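Local coordinates for putative antidote protein of plasmid maintenance system (Nostoc punctiforme, PDB 3CEC) that probably binds DNA through a helix-turn-helix domain and is a putative antidote of a plasmid maintenance (toxin-antitoxin) system, at residues 47-50 and 51-55. Sequence-based numbering, arbitrary orientation.
Sequences TIQE and VINGQ
I52 lays its CD1 against CG2 of I48, one turn earlier on helix 45-52, the two side chains crossing at 3.8 Å. This is the C-terminal end of that helix in a helix-turn-helix domain, closed by a Schellman motif at G54. With CG1 of I52 beside its own backbone N (chi1 -71°), the chain folds back over the carbonyl of I48, the same oxygen that accepts the bond from I52 N. The pair faces inward: I48 packs on T34, A38 and L41 of helix 34-41, while I52 reaches T34 as well as I23 and A24 of helix 19-30. Cutting I52 back to an alanine here would take away CG1, CG2 and CD1, and is likely to leave a gap between I48 CG2 and the side chains of I23 and A24.

On the flank, Q49, in the conformer described here, bends at chi2 (61°) and sends NE2 to OD1 of N53, a nearly straight bond of 3.2 Å. OD1 lies in the amide plane of Q49, NE2 stands above the carbonyl plane of N53 and off a lone pair, and the two amide planes are 37° apart. In this same conformer the other end of Q49, OE1, is hydrogen-bonded to T34 OG1, consistent with this orientation of the amide. N53 continues the series, its ND2 giving a 3.0 Å bond to OE1 of Q55, so three amides are linked across the helix end.

E50 turns its carboxylate elsewhere, to a salt bridge with R56 and a hydrogen bond from Q46. Its carbonyl belongs to the cap, where G54 has positive phi and two backbone bonds make the Schellman pair: Q55 N to E50 O at 2.8 Å and, inside it, G54 N to V51 O at 3.0 Å.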
ATOM      1  N   THR A  47       1.243   0.997 -12.406  1.00 10.69           N
ATOM      2  CA  THR A  47       1.545   0.169 -11.232  1.00 11.72           C
ATOM      3  C   THR A  47       1.593   1.075  -9.990  1.00 11.96           C
ATOM      4  O   THR A  47       0.971   0.793  -8.959  1.00 11.51           O
ATOM      5  CB  THR A  47       2.848  -0.610 -11.405  1.00 12.28           C
ATOM      6  OG1 THR A  47       2.651  -1.639 -12.366  1.00 13.41           O
ATOM      7  CG2 THR A  47       3.307  -1.188 -10.032  1.00 15.03           C
ATOM      8  N   ILE A  48       2.235   2.229 -10.107  1.00 11.51           N
ATOM      9  CA  ILE A  48       2.345   3.154  -8.972  1.00 11.86           C
ATOM     10  C   ILE A  48       0.982   3.720  -8.640  1.00 10.90           C
ATOM     11  O   ILE A  48       0.599   3.854  -7.490  1.00 12.41           O
ATOM     12  CB  ILE A  48       3.388   4.291  -9.237  1.00 16.03           C
ATOM     13  CG1 ILE A  48       4.762   3.669  -9.162  1.00 20.05           C
ATOM     14  CG2 ILE A  48       3.299   5.443  -8.199  1.00 23.88           C
ATOM     15  CD1 ILE A  48       5.063   2.946  -7.845  1.00 28.25           C
ATOM     16  N   GLN A  49       0.215   4.044  -9.670  0.50 11.18           N
ATOM     17  CA  GLN A  49      -1.072   4.652  -9.411  0.50 10.40           C
ATOM     18  C   GLN A  49      -2.005   3.648  -8.727  0.50  9.73           C
ATOM     19  O   GLN A  49      -2.832   4.038  -7.875  0.50 10.63           O
ATOM     20  CB  GLN A  49      -1.693   5.203 -10.696  0.50 10.66           C
ATOM     21  CG  GLN A  49      -2.761   6.232 -10.432  0.50 12.14           C
ATOM     22  CD  GLN A  49      -2.237   7.446  -9.696  0.50 19.63           C
ATOM     23  OE1 GLN A  49      -1.349   8.145 -10.193  0.50 23.11           O
ATOM     24  NE2 GLN A  49      -2.798   7.719  -8.513  0.50 19.16           N
ATOM     25  N   GLU A  50      -1.866   2.365  -9.089  1.00  9.30           N
ATOM     26  CA  GLU A  50      -2.696   1.309  -8.479  1.00 11.13           C
ATOM     27  C   GLU A  50      -2.356   1.142  -7.019  1.00 13.06           C
ATOM     28  O   GLU A  50      -3.234   0.872  -6.209  1.00 15.14           O
ATOM     29  CB  GLU A  50      -2.638  -0.001  -9.244  1.00 10.17           C
ATOM     30  CG  GLU A  50      -3.296   0.152 -10.611  1.00 13.52           C
ATOM     31  CD  GLU A  50      -2.998  -1.029 -11.547  1.00 19.77           C
ATOM     32  OE1 GLU A  50      -2.061  -1.813 -11.269  1.00 20.93           O
ATOM     33  OE2 GLU A  50      -3.687  -1.137 -12.600  1.00 22.54           O
ATOM     34  N   VAL A  51      -1.069   1.292  -6.690  1.00 10.05           N
ATOM     35  CA  VAL A  51      -0.654   1.198  -5.264  1.00 10.64           C
ATOM     36  C   VAL A  51      -1.234   2.383  -4.507  1.00 11.50           C
ATOM     37  O   VAL A  51      -1.841   2.261  -3.438  1.00 11.19           O
ATOM     38  CB  VAL A  51       0.860   1.134  -5.124  1.00 11.54           C
ATOM     39  CG1 VAL A  51       1.283   1.193  -3.624  1.00 11.86           C
ATOM     40  CG2 VAL A  51       1.437  -0.157  -5.743  1.00 12.17           C
ATOM     41  N   ILE A  52      -1.099   3.548  -5.100  1.00 12.01           N
ATOM     42  CA  ILE A  52      -1.598   4.787  -4.486  1.00 13.41           C
ATOM     43  C   ILE A  52      -3.073   4.701  -4.209  1.00 14.13           C
ATOM     44  O   ILE A  52      -3.563   5.172  -3.160  1.00 14.61           O
ATOM     45  CB  ILE A  52      -1.282   6.004  -5.345  1.00 15.73           C
ATOM     46  CG1 ILE A  52       0.203   6.256  -5.268  1.00 12.10           C
ATOM     47  CG2 ILE A  52      -2.049   7.276  -4.844  1.00 17.07           C
ATOM     48  CD1 ILE A  52       0.710   7.433  -6.203  1.00 13.04           C
ATOM     49  N   ASN A  53      -3.796   4.105  -5.155  1.00 14.62           N
ATOM     50  CA  ASN A  53      -5.277   4.060  -5.097  1.00 17.90           C
ATOM     51  C   ASN A  53      -5.768   2.897  -4.252  1.00 20.42           C
ATOM     52  O   ASN A  53      -6.973   2.673  -4.109  1.00 20.86           O
ATOM     53  CB  ASN A  53      -5.929   3.945  -6.473  1.00 18.20           C
ATOM     54  CG  ASN A  53      -5.600   5.086  -7.452  1.00 25.95           C
ATOM     55  OD1 ASN A  53      -5.247   6.204  -7.077  1.00 34.47           O
ATOM     56  ND2 ASN A  53      -5.790   4.793  -8.745  1.00 29.29           N
ATOM     57  N   GLY A  54      -4.834   2.137  -3.699  1.00 17.91           N
ATOM     58  CA  GLY A  54      -5.157   0.999  -2.848  1.00 19.44           C
ATOM     59  C   GLY A  54      -5.762  -0.175  -3.592  1.00 20.87           C
ATOM     60  O   GLY A  54      -6.445  -1.032  -2.988  1.00 24.23           O
ATOM     61  N   GLN A  55      -5.514  -0.228  -4.900  1.00 16.62           N
ATOM     62  CA  GLN A  55      -5.946  -1.350  -5.755  1.00 17.39           C
ATOM     63  C   GLN A  55      -4.927  -2.471  -5.945  1.00 17.70           C
ATOM     64  O   GLN A  55      -5.218  -3.565  -6.474  1.00 21.10           O
ATOM     65  CB  GLN A  55      -6.302  -0.842  -7.147  1.00 19.96           C
ATOM     66  CG  GLN A  55      -7.312   0.261  -7.213  1.00 28.12           C
ATOM     67  CD  GLN A  55      -7.311   0.868  -8.604  1.00 34.47           C
ATOM     68  OE1 GLN A  55      -6.842   1.996  -8.817  1.00 43.09           O
ATOM     69  NE2 GLN A  55      -7.765   0.083  -9.580  1.00 47.82           N
TER